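Local coordinates for protein apical membrane antigen 1 (Babesia divergens, PDB 4APM) that probably helps form the moving junction through which this apicomplexan parasite invades its host cell, and binds calcium, at residues 56-61 and 78-83; 232-237 and 364-369; 259-264 and 313-318; 397-402 and 415-420. One frame throughout, in Å; residues are numbered along the deposited sequence.

Contact 1: residues 56-61 and 78-83; sequences KVINLG and RGLAFP
L80 pushes the two methyls of its branched end against I58 and L60, two residues apart on strand 56-60, both with CB directed at the loop. Its CD2 reaches the branch point of the isoleucine, 3.9 Å from I58 CB, where the two side chains cross at about a right angle. With I58 CG2 anti to the backbone N and CG1 beside that N (chi1 -48°), both branches border the leucine methyl, while CD1 of I58 turns off from the loop. The other methyl, L80 CD1, meets L60 CD2 at 4.0 Å. At L60, CD2 meets the leucine, while CD1, also near L80 CD1, rests mainly on the backbone, 3.7 Å from G79 CA. That same CD1 lies 3.8 Å from R78 O, an apolar atom against a carbonyl oxygen. No hydrogen bond spans the contact; it is a buried apolar seam between a regular strand and an irregular stretch of chain. A long loop laid beside a small sheet is consistent with the PAN-like fold of AMA1, probably in domain I. Strand 56-60 pairs antiparallel with strand 191-195, whose M191 touches both I58 and L60. The loop is positioned by other loops: the backbone of L80 bonds to F66 and F163, that of G79 to R69, and R78 O accepts from N62 ND2. Further along, the F82 ring meets Y148 and F163 edge-to-face.

Contact 2: residues 232-237 and 364-369; sequences NGSCVA and VTNGYI
Y368 lays its ring along strand 234-237. Its CB starts 4.2 Å from C235 O; one bond past CG, CD1 passes obliquely by V236 CG2 at 4.1 Å. Farther out, CE1 meets S234 CB at 3.7 Å, the serine carbon standing at the ring edge in its plane. CG lies anti to the carbonyl carbon (chi1 -65°), which swings the ring back alongside S234, edge first. S234 OG turns instead to the asparagine: N366 ND2 donates to it at 2.9 Å, almost straight (172°) and in the amide plane, while N366 OD1 is taken by K396 N. The backbones pair in parallel, C235 N giving to N366 O, Y368 N to C235 O at 2.7 Å, and A237 N to Y368 O. A water bridges the ends, donating to G233 O and accepting from N366 N at 3.0 Å. C235 points to the face opposite V236 and Y368, toward its disulfide partner C335. The pairing is the one parallel step in a mixed sheet, probably joining domain II to domain III: strand 225-231 flanks 234-237 on the side away from 367-368, and strand 387-389 flanks 367-368 on its other side.

Contact 3: residues 259-264 and 313-318; sequences NAAADL and GMNWAN
N315 holds CG anti to its carbonyl carbon (chi1 -60°), and a modest twist of the amide (chi2 -30°) aims OD1 at the backbone N of A261. The bond is 3.0 Å long and near-straight, 166°, with the donor in the carbonyl plane of the amide. OD1 also borders the alanine before it, 3.5 Å from A260 CA. ND2 of the same amide donates to G311 O, and these two bonds together fix the rotation of the group. A second bond runs between backbones: M314 N gives to N259 O at 3.1 Å, tilted out of the carbonyl plane. M314 is the centre of an inverse gamma turn, the bend by which the chain enters strand 316-320 of the four-stranded antiparallel sheet, probably in domain II. Its side chain runs out extended, and SD packs against N259 CB at 4.0 Å; F242 of strand 242-245 touches both residues. G313 draws close with no side chain in between, its CA 3.8 Å from A261 N. Behind the contact, N315 CB sits over the centre of the W316 ring, 3.7 Å above its plane. On the far side the backbone of A261 bonds to that of I29, and D263 to V31.

Contact 4: residues 397-402 and 415-420; sequences CSKYVH and CSEEKP
Y400 O is held by two groups of the facing strand: S416 N donates to it at 2.9 Å, and C415 CA brings a C-H to within 3.3 Å. The return bond, Y400 N to S416 O, closes a hydrogen-bonded antiparallel pair, next to the non-hydrogen-bonded pair of V401 with C415. This is the open end of the hairpin made by strands 400-406 and 410-416, and the disulfide of C397 with C415 ties it shut; the hairpin is probably part of the disulfide-rich domain III. Both cysteines hold SG anti to the backbone N, and the bridge has a right-handed twist, chi3 70°. Past S416 the chain wraps around the side chains of Y400 and H402. H402 NE2 donates to E418 O at 2.9 Å, lying above the carbonyl plane, although the oxygen is close to the plane of the imidazole. S416 CB presses on the same nitrogen at 3.2 Å, and S416 OG accepts from E418 N, an ST turn just before the carbonyl that H402 uses. K419 CA makes a CH-pi contact over one face of the Y400 ring, 4.0 Å from its centroid. The lysine runs alongside the tyrosine, its CG 3.4 Å from Y400 CZ, while P420 crosses the tyrosine at about a right angle, CD 3.8 Å from Y400 CD2. Y414 stacks on H402, and W423 meets the tyrosine ring with planes about 70° apart.

In the fold
The four contacts are spread along an elongated chain. Contacts 1 and 4 are the farthest apart, with centres about 54 Å from each other and on opposite sides of the chain's centre. Contact 3 is the most central: its centre is about 22 Å from that of contact 1 and 24 Å from that of contact 2, and its nearest atoms are about 7 Å from either. In sequence it is nested within the loop that contact 2 closes, whereas contact 4 follows later. Contacts 2 and 4 share the mixed sheet, their centres about 17 Å apart, with strand 387-389 between them. All four lie away from the calcium site at G120 and D122.

Contact 1: residues 56-61 and 78-83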
loop_
_atom_site.group_PDB
_atom_site.type_symbol
_atom_site.label_atom_id
_atom_site.label_comp_id
_atom_site.label_asym_id
_atom_site.label_seq_id
_atom_site.Cartn_x
_atom_site.Cartn_y
_atom_site.Cartn_z
ATOM N N LYS A 56 2.145 -6.002 -6.300
ATOM C CA LYS A 56 3.254 -6.815 -5.815
ATOM C C LYS A 56 3.447 -8.009 -6.712
ATOM O O LYS A 56 2.539 -8.841 -6.845
ATOM C CB LYS A 56 3.041 -7.283 -4.368
ATOM C CG LYS A 56 4.078 -8.296 -3.879
ATOM C CD LYS A 56 4.024 -8.439 -2.367
ATOM C CE LYS A 56 4.784 -9.663 -1.877
ATOM N NZ LYS A 56 4.898 -9.604 -0.381
ATOM N N VAL A 57 4.614 -8.072 -7.352
ATOM C CA VAL A 57 5.036 -9.248 -8.071
ATOM C C VAL A 57 6.334 -9.753 -7.462
ATOM O O VAL A 57 7.046 -9.016 -6.764
ATOM C CB VAL A 57 5.252 -8.989 -9.592
ATOM C CG1 VAL A 57 3.994 -8.466 -10.260
ATOM C CG2 VAL A 57 6.447 -8.077 -9.860
ATOM N N ILE A 58 6.655 -11.009 -7.736
ATOM C CA ILE A 58 7.941 -11.536 -7.347
ATOM C C ILE A 58 8.769 -11.745 -8.597
ATOM O O ILE A 58 8.353 -12.484 -9.492
ATOM C CB ILE A 58 7.795 -12.866 -6.570
ATOM C CG1 ILE A 58 6.722 -12.740 -5.457
ATOM C CG2 ILE A 58 9.145 -13.302 -6.017
ATOM C CD1 ILE A 58 7.034 -11.722 -4.360
ATOM N N ASN A 59 9.904 -11.047 -8.685
ATOM C CA ASN A 59 10.875 -11.240 -9.780
ATOM C C ASN A 59 11.710 -12.523 -9.581
ATOM O O ASN A 59 12.300 -12.742 -8.516
ATOM C CB ASN A 59 11.830 -10.042 -9.879
ATOM C CG ASN A 59 11.144 -8.774 -10.333
ATOM O OD1 ASN A 59 10.116 -8.816 -11.026
ATOM N ND2 ASN A 59 11.713 -7.621 -9.951
ATOM N N LEU A 60 11.767 -13.363 -10.605
ATOM C CA LEU A 60 12.429 -14.659 -10.468
ATOM C C LEU A 60 13.786 -14.715 -11.189
ATOM O O LEU A 60 13.970 -14.091 -12.232
ATOM C CB LEU A 60 11.504 -15.786 -10.929
ATOM C CG LEU A 60 10.180 -15.867 -10.157
ATOM C CD1 LEU A 60 9.366 -17.072 -10.636
ATOM C CD2 LEU A 60 10.439 -15.951 -8.651
ATOM N N GLY A 61 14.736 -15.439 -10.591
ATOM C CA GLY A 61 16.056 -15.649 -11.186
ATOM C C GLY A 61 16.028 -16.175 -12.617
ATOM O O GLY A 61 16.821 -15.746 -13.453
ATOM N N ARG A 78 9.418 -21.999 -15.072
ATOM C CA ARG A 78 8.776 -22.285 -13.790
ATOM C C ARG A 78 8.594 -21.025 -12.955
ATOM O O ARG A 78 9.552 -20.279 -12.711
ATOM C CB ARG A 78 9.568 -23.326 -13.001
ATOM C CG ARG A 78 9.775 -24.598 -13.772
ATOM C CD ARG A 78 10.326 -25.719 -12.923
ATOM N NE ARG A 78 10.163 -26.957 -13.669
ATOM C CZ ARG A 78 11.115 -27.854 -13.870
ATOM N NH1 ARG A 78 12.305 -27.715 -13.303
ATOM N NH2 ARG A 78 10.841 -28.933 -14.578
ATOM N N GLY A 79 7.357 -20.797 -12.531
ATOM C CA GLY A 79 7.041 -19.713 -11.622
ATOM C C GLY A 79 6.815 -20.276 -10.242
ATOM O O GLY A 79 7.412 -21.287 -9.874
ATOM N N LEU A 80 5.867 -19.676 -9.528
ATOM C CA LEU A 80 5.627 -19.940 -8.118
ATOM C C LEU A 80 4.228 -20.523 -7.917
ATOM O O LEU A 80 3.855 -20.903 -6.788
ATOM C CB LEU A 80 5.709 -18.624 -7.349
ATOM C CG LEU A 80 6.957 -18.238 -6.560
ATOM C CD1 LEU A 80 8.208 -18.868 -7.130
ATOM C CD2 LEU A 80 7.075 -16.729 -6.431
ATOM N N ALA A 81 3.439 -20.522 -8.991
ATOM C CA ALA A 81 2.031 -20.908 -8.938
ATOM C C ALA A 81 1.850 -22.394 -8.685
ATOM O O ALA A 81 2.686 -23.218 -9.099
ATOM C CB ALA A 81 1.329 -20.513 -10.229
ATOM N N PHE A 82 0.743 -22.742 -8.027
ATOM C CA PHE A 82 0.363 -24.142 -7.856
ATOM C C PHE A 82 0.590 -25.005 -9.097
ATOM O O PHE A 82 0.175 -24.625 -10.202
ATOM C CB PHE A 82 -1.086 -24.249 -7.402
ATOM C CG PHE A 82 -1.235 -24.727 -5.990
ATOM C CD1 PHE A 82 -0.606 -24.055 -4.948
ATOM C CD2 PHE A 82 -1.980 -25.861 -5.699
ATOM C CE1 PHE A 82 -0.718 -24.508 -3.644
ATOM C CE2 PHE A 82 -2.101 -26.311 -4.399
ATOM C CZ PHE A 82 -1.474 -25.630 -3.369
ATOM N N PRO A 83 1.199 -26.202 -8.916
ATOM C CA PRO A 83 1.247 -27.162 -10.032
ATOM C C PRO A 83 -0.152 -27.603 -10.482
ATOM O O PRO A 83 -1.162 -27.278 -9.826
ATOM C CB PRO A 83 2.034 -28.346 -9.462
ATOM C CG PRO A 83 1.869 -28.256 -7.989
ATOM C CD PRO A 83 1.651 -26.801 -7.645
#

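Contact 2: residues 232-237 and 364-369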
loop_
_atom_site.group_PDB
_atom_site.type_symbol
_atom_site.label_atom_id
_atom_site.label_comp_id
_atom_site.label_asym_id
_atom_site.label_seq_id
_atom_site.Cartn_x
_atom_site.Cartn_y
_atom_site.Cartn_z
ATOM N N ASN A 232 -0.782 20.838 17.767
ATOM C CA ASN A 232 -1.196 22.184 18.168
ATOM C C ASN A 232 -2.366 22.698 17.346
ATOM O O ASN A 232 -2.389 23.866 16.964
ATOM C CB ASN A 232 -0.021 23.159 18.054
ATOM C CG ASN A 232 0.951 23.039 19.209
ATOM O OD1 ASN A 232 1.699 23.972 19.499
ATOM N ND2 ASN A 232 0.933 21.895 19.888
ATOM N N GLY A 233 -3.300 21.807 17.021
ATOM C CA GLY A 233 -4.556 22.196 16.368
ATOM C C GLY A 233 -4.459 22.335 14.853
ATOM O O GLY A 233 -5.399 22.782 14.200
ATOM N N SER A 234 -3.318 21.950 14.298
ATOM C CA SER A 234 -3.143 21.921 12.857
ATOM C C SER A 234 -2.665 20.536 12.413
ATOM O O SER A 234 -2.237 19.717 13.234
ATOM C CB SER A 234 -2.133 22.983 12.436
ATOM O OG SER A 234 -2.690 24.273 12.548
ATOM N N CYS A 235 -2.716 20.287 11.114
ATOM C CA CYS A 235 -2.100 19.101 10.556
ATOM C C CYS A 235 -0.737 19.482 9.991
ATOM O O CYS A 235 -0.637 20.365 9.119
ATOM C CB CYS A 235 -3.008 18.476 9.481
ATOM S SG CYS A 235 -2.356 16.932 8.771
ATOM N N VAL A 236 0.320 18.869 10.530
ATOM C CA VAL A 236 1.690 19.184 10.098
ATOM C C VAL A 236 2.291 18.049 9.233
ATOM O O VAL A 236 2.296 16.889 9.635
ATOM C CB VAL A 236 2.624 19.477 11.313
ATOM C CG1 VAL A 236 4.030 19.839 10.849
ATOM C CG2 VAL A 236 2.054 20.588 12.186
ATOM N N ALA A 237 2.795 18.404 8.049
ATOM C CA ALA A 237 3.466 17.465 7.160
ATOM C C ALA A 237 4.526 16.660 7.905
ATOM O O ALA A 237 5.329 17.226 8.670
ATOM C CB ALA A 237 4.092 18.209 5.988
ATOM N N VAL A 364 -12.151 19.221 7.474
ATOM C CA VAL A 364 -11.551 20.548 7.309
ATOM C C VAL A 364 -10.653 20.881 8.501
ATOM O O VAL A 364 -11.076 20.792 9.648
ATOM C CB VAL A 364 -12.624 21.654 7.081
ATOM C CG1 VAL A 364 -11.968 22.997 6.787
ATOM C CG2 VAL A 364 -13.552 21.281 5.931
ATOM N N THR A 365 -9.390 21.187 8.212
ATOM C CA THR A 365 -8.393 21.538 9.232
ATOM C C THR A 365 -7.334 22.436 8.577
ATOM O O THR A 365 -7.213 22.463 7.364
ATOM C CB THR A 365 -7.675 20.286 9.814
ATOM O OG1 THR A 365 -7.094 19.520 8.749
ATOM C CG2 THR A 365 -8.639 19.410 10.605
ATOM N N ASN A 366 -6.579 23.173 9.382
ATOM C CA ASN A 366 -5.430 23.915 8.872
ATOM C C ASN A 366 -4.152 23.030 8.742
ATOM O O ASN A 366 -3.786 22.317 9.682
ATOM C CB ASN A 366 -5.159 25.138 9.768
ATOM C CG ASN A 366 -3.928 25.920 9.333
ATOM O OD1 ASN A 366 -3.945 26.593 8.302
ATOM N ND2 ASN A 366 -2.832 25.766 10.076
ATOM N N GLY A 367 -3.489 23.079 7.586
ATOM C CA GLY A 367 -2.306 22.245 7.364
ATOM C C GLY A 367 -1.028 23.015 7.075
ATOM O O GLY A 367 -1.062 24.054 6.400
ATOM N N TYR A 368 0.102 22.514 7.580
ATOM C CA TYR A 368 1.417 22.946 7.091
ATOM C C TYR A 368 1.931 21.996 6.034
ATOM O O TYR A 368 2.041 20.802 6.290
ATOM C CB TYR A 368 2.419 23.048 8.237
ATOM C CG TYR A 368 2.050 24.116 9.221
ATOM C CD1 TYR A 368 0.951 23.955 10.065
ATOM C CD2 TYR A 368 2.721 25.340 9.233
ATOM C CE1 TYR A 368 0.563 24.958 10.937
ATOM C CE2 TYR A 368 2.356 26.343 10.114
ATOM C CZ TYR A 368 1.272 26.146 10.965
ATOM O OH TYR A 368 0.886 27.145 11.831
ATOM N N ILE A 369 2.214 22.516 4.836
ATOM C CA ILE A 369 2.735 21.685 3.748
ATOM C C ILE A 369 4.174 21.172 3.973
ATOM O O ILE A 369 4.519 20.073 3.530
ATOM C CB ILE A 369 2.636 22.373 2.364
ATOM C CG1 ILE A 369 3.483 23.642 2.309
ATOM C CG2 ILE A 369 1.185 22.632 1.977
ATOM C CD1 ILE A 369 3.693 24.168 0.906
HETATM O O HOH W 1 -7.130 23.175 12.356
#

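Contact 3: residues 259-264 and 313-318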
loop_
_atom_site.group_PDB
_atom_site.type_symbol
_atom_site.label_atom_id
_atom_site.label_comp_id
_atom_site.label_asym_id
_atom_site.label_seq_id
_atom_site.Cartn_x
_atom_site.Cartn_y
_atom_site.Cartn_z
ATOM N N ASN A 259 11.230 -0.516 0.992
ATOM C CA ASN A 259 11.601 -0.137 2.356
ATOM C C ASN A 259 10.453 -0.344 3.308
ATOM O O ASN A 259 10.521 0.055 4.483
ATOM C CB ASN A 259 12.036 1.330 2.373
ATOM C CG ASN A 259 13.335 1.553 1.606
ATOM O OD1 ASN A 259 13.345 2.071 0.472
ATOM N ND2 ASN A 259 14.416 1.054 2.164
ATOM N N ALA A 260 9.363 -0.914 2.784
ATOM C CA ALA A 260 8.139 -1.084 3.542
ATOM C C ALA A 260 8.356 -2.229 4.521
ATOM O O ALA A 260 9.386 -2.905 4.480
ATOM C CB ALA A 260 6.950 -1.382 2.602
ATOM N N ALA A 261 7.385 -2.420 5.404
ATOM C CA ALA A 261 7.376 -3.534 6.355
ATOM C C ALA A 261 7.774 -4.845 5.677
ATOM O O ALA A 261 7.172 -5.236 4.665
ATOM C CB ALA A 261 5.996 -3.665 6.975
ATOM N N ALA A 262 8.745 -5.535 6.285
ATOM C CA ALA A 262 9.340 -6.756 5.740
ATOM C C ALA A 262 9.576 -7.723 6.886
ATOM O O ALA A 262 10.277 -7.393 7.829
ATOM C CB ALA A 262 10.682 -6.438 5.041
ATOM N N ASP A 263 9.004 -8.918 6.805
ATOM C CA ASP A 263 9.154 -9.906 7.865
ATOM C C ASP A 263 10.447 -10.782 7.739
ATOM O O ASP A 263 10.480 -11.929 8.187
ATOM C CB ASP A 263 7.915 -10.799 7.916
ATOM C CG ASP A 263 6.641 -10.029 8.276
ATOM O OD1 ASP A 263 6.723 -8.977 8.941
ATOM O OD2 ASP A 263 5.541 -10.487 7.888
ATOM N N LEU A 264 11.501 -10.251 7.140
ATOM C CA LEU A 264 12.827 -10.862 7.285
ATOM C C LEU A 264 13.931 -9.869 6.935
ATOM O O LEU A 264 13.637 -8.723 6.566
ATOM C CB LEU A 264 12.946 -12.169 6.484
ATOM C CG LEU A 264 13.288 -12.215 4.993
ATOM C CD1 LEU A 264 12.896 -13.580 4.429
ATOM C CD2 LEU A 264 12.609 -11.103 4.214
ATOM N N GLY A 313 7.299 -0.179 9.259
ATOM C CA GLY A 313 8.210 0.060 8.147
ATOM C C GLY A 313 7.957 1.392 7.463
ATOM O O GLY A 313 7.103 2.187 7.889
ATOM N N MET A 314 8.724 1.697 6.429
ATOM C CA MET A 314 8.431 2.919 5.690
ATOM C C MET A 314 7.322 2.664 4.692
ATOM O O MET A 314 7.599 2.393 3.523
ATOM C CB MET A 314 9.668 3.410 4.976
ATOM C CG MET A 314 10.875 3.429 5.883
ATOM S SD MET A 314 12.255 4.270 5.090
ATOM C CE MET A 314 13.557 3.865 6.253
ATOM N N ASN A 315 6.077 2.823 5.143
ATOM C CA ASN A 315 4.887 2.318 4.443
ATOM C C ASN A 315 4.086 3.335 3.612
ATOM O O ASN A 315 3.040 2.990 3.064
ATOM C CB ASN A 315 3.926 1.661 5.452
ATOM C CG ASN A 315 4.557 0.483 6.186
ATOM O OD1 ASN A 315 5.433 -0.208 5.644
ATOM N ND2 ASN A 315 4.064 0.203 7.408
ATOM N N TRP A 316 4.526 4.589 3.603
ATOM C CA TRP A 316 3.741 5.705 3.051
ATOM C C TRP A 316 4.706 6.634 2.389
ATOM O O TRP A 316 5.892 6.708 2.786
ATOM C CB TRP A 316 2.997 6.474 4.155
ATOM C CG TRP A 316 2.348 5.638 5.246
ATOM C CD1 TRP A 316 1.011 5.239 5.324
ATOM C CD2 TRP A 316 2.968 5.140 6.489
ATOM N NE1 TRP A 316 0.780 4.520 6.495
ATOM C CE2 TRP A 316 1.917 4.423 7.222
ATOM C CE3 TRP A 316 4.253 5.169 7.017
ATOM C CZ2 TRP A 316 2.150 3.829 8.448
ATOM C CZ3 TRP A 316 4.476 4.562 8.275
ATOM C CH2 TRP A 316 3.443 3.915 8.969
ATOM N N ALA A 317 4.243 7.296 1.330
ATOM C CA ALA A 317 5.066 8.274 0.607
ATOM C C ALA A 317 4.206 9.409 0.069
ATOM O O ALA A 317 3.012 9.220 -0.218
ATOM C CB ALA A 317 5.828 7.606 -0.536
ATOM N N ASN A 318 4.816 10.587 -0.035
ATOM C CA ASN A 318 4.208 11.740 -0.687
ATOM C C ASN A 318 4.882 11.967 -1.995
ATOM O O ASN A 318 6.088 12.169 -2.047
ATOM C CB ASN A 318 4.423 12.981 0.148
ATOM C CG ASN A 318 3.975 12.794 1.564
ATOM O OD1 ASN A 318 4.774 12.420 2.417
ATOM N ND2 ASN A 318 2.681 12.962 1.809
#

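Contact 4: residues 397-402 and 415-420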
loop_
_atom_site.group_PDB
_atom_site.type_symbol
_atom_site.label_atom_id
_atom_site.label_comp_id
_atom_site.label_asym_id
_atom_site.label_seq_id
_atom_site.Cartn_x
_atom_site.Cartn_y
_atom_site.Cartn_z
ATOM N N CYS A 397 -3.477 32.132 9.044
ATOM C CA CYS A 397 -2.646 32.950 8.161
ATOM C C CYS A 397 -2.250 34.275 8.812
ATOM O O CYS A 397 -3.058 34.934 9.466
ATOM C CB CYS A 397 -3.354 33.208 6.821
ATOM S SG CYS A 397 -2.363 34.104 5.587
ATOM N N SER A 398 -1.005 34.667 8.604
ATOM C CA SER A 398 -0.481 35.865 9.215
ATOM C C SER A 398 0.028 36.806 8.135
ATOM O O SER A 398 0.809 37.711 8.416
ATOM C CB SER A 398 0.659 35.506 10.164
ATOM O OG SER A 398 1.839 35.224 9.431
ATOM N N LYS A 399 -0.354 36.540 6.888
ATOM C CA LYS A 399 0.053 37.369 5.755
ATOM C C LYS A 399 -1.060 37.398 4.738
ATOM O O LYS A 399 -2.192 37.689 5.087
ATOM C CB LYS A 399 1.364 36.874 5.128
ATOM C CG LYS A 399 2.496 36.694 6.132
ATOM C CD LYS A 399 3.733 37.496 5.760
ATOM C CE LYS A 399 4.464 37.966 7.010
ATOM N NZ LYS A 399 5.750 38.647 6.688
ATOM N N TYR A 400 -0.756 37.069 3.489
ATOM C CA TYR A 400 -1.758 37.095 2.429
ATOM C C TYR A 400 -2.441 35.747 2.234
ATOM O O TYR A 400 -1.806 34.706 2.333
ATOM C CB TYR A 400 -1.130 37.567 1.133
ATOM C CG TYR A 400 -0.347 38.846 1.318
ATOM C CD1 TYR A 400 0.971 38.818 1.761
ATOM C CD2 TYR A 400 -0.946 40.084 1.122
ATOM C CE1 TYR A 400 1.686 39.981 1.949
ATOM C CE2 TYR A 400 -0.240 41.254 1.315
ATOM C CZ TYR A 400 1.079 41.195 1.723
ATOM O OH TYR A 400 1.796 42.354 1.896
ATOM N N VAL A 401 -3.751 35.775 2.004
ATOM C CA VAL A 401 -4.492 34.573 1.650
ATOM C C VAL A 401 -4.637 34.498 0.146
ATOM O O VAL A 401 -4.963 35.490 -0.494
ATOM C CB VAL A 401 -5.887 34.541 2.297
ATOM C CG1 VAL A 401 -6.639 33.290 1.856
ATOM C CG2 VAL A 401 -5.775 34.576 3.812
ATOM N N HIS A 402 -4.309 33.343 -0.424
ATOM C CA HIS A 402 -4.493 33.120 -1.849
ATOM C C HIS A 402 -5.485 32.024 -2.058
ATOM O O HIS A 402 -5.869 31.327 -1.123
ATOM C CB HIS A 402 -3.177 32.725 -2.523
ATOM C CG HIS A 402 -2.087 33.759 -2.405
ATOM N ND1 HIS A 402 -1.487 34.306 -3.488
ATOM C CD2 HIS A 402 -1.480 34.328 -1.286
ATOM C CE1 HIS A 402 -0.566 35.194 -3.080
ATOM N NE2 HIS A 402 -0.545 35.186 -1.731
ATOM N N CYS A 415 -1.628 30.446 2.712
ATOM C CA CYS A 415 -1.047 31.648 3.276
ATOM C C CYS A 415 0.357 31.907 2.756
ATOM O O CYS A 415 1.279 31.133 3.027
ATOM C CB CYS A 415 -0.994 31.541 4.780
ATOM S SG CYS A 415 -0.562 33.108 5.541
ATOM N N SER A 416 0.520 33.025 2.058
ATOM C CA SER A 416 1.752 33.327 1.353
ATOM C C SER A 416 2.284 34.716 1.742
ATOM O O SER A 416 1.540 35.545 2.276
ATOM C CB SER A 416 1.500 33.246 -0.145
ATOM O OG SER A 416 2.600 33.736 -0.872
ATOM N N GLU A 417 3.577 34.949 1.513
ATOM C CA GLU A 417 4.199 36.264 1.766
ATOM C C GLU A 417 4.027 37.222 0.576
ATOM O O GLU A 417 4.191 38.437 0.722
ATOM C CB GLU A 417 5.694 36.120 2.064
ATOM C CG GLU A 417 6.057 35.693 3.477
ATOM C CD GLU A 417 7.533 35.313 3.600
ATOM O OE1 GLU A 417 8.143 34.889 2.583
ATOM O OE2 GLU A 417 8.085 35.421 4.717
ATOM N N GLU A 418 3.756 36.666 -0.604
ATOM C CA GLU A 418 3.508 37.463 -1.801
ATOM C C GLU A 418 2.085 38.052 -1.761
ATOM O O GLU A 418 1.162 37.441 -1.212
ATOM C CB GLU A 418 3.738 36.603 -3.058
ATOM C CG GLU A 418 3.192 37.176 -4.364
ATOM C CD GLU A 418 4.147 38.149 -5.049
ATOM O OE1 GLU A 418 4.797 38.954 -4.347
ATOM O OE2 GLU A 418 4.223 38.131 -6.297
ATOM N N LYS A 419 1.927 39.267 -2.276
ATOM C CA LYS A 419 0.595 39.848 -2.464
ATOM C C LYS A 419 -0.080 39.241 -3.690
ATOM O O LYS A 419 0.546 39.105 -4.744
ATOM C CB LYS A 419 0.676 41.370 -2.626
ATOM C CG LYS A 419 1.434 42.081 -1.521
ATOM C CD LYS A 419 1.781 43.501 -1.930
ATOM C CE LYS A 419 3.021 43.991 -1.204
ATOM N NZ LYS A 419 2.807 45.354 -0.638
ATOM N N PRO A 420 -1.372 38.896 -3.565
ATOM C CA PRO A 420 -2.134 38.402 -4.712
ATOM C C PRO A 420 -1.979 39.323 -5.922
ATOM O O PRO A 420 -1.882 40.537 -5.764
ATOM C CB PRO A 420 -3.575 38.426 -4.207
ATOM C CG PRO A 420 -3.457 38.284 -2.727
ATOM C CD PRO A 420 -2.194 38.996 -2.346
#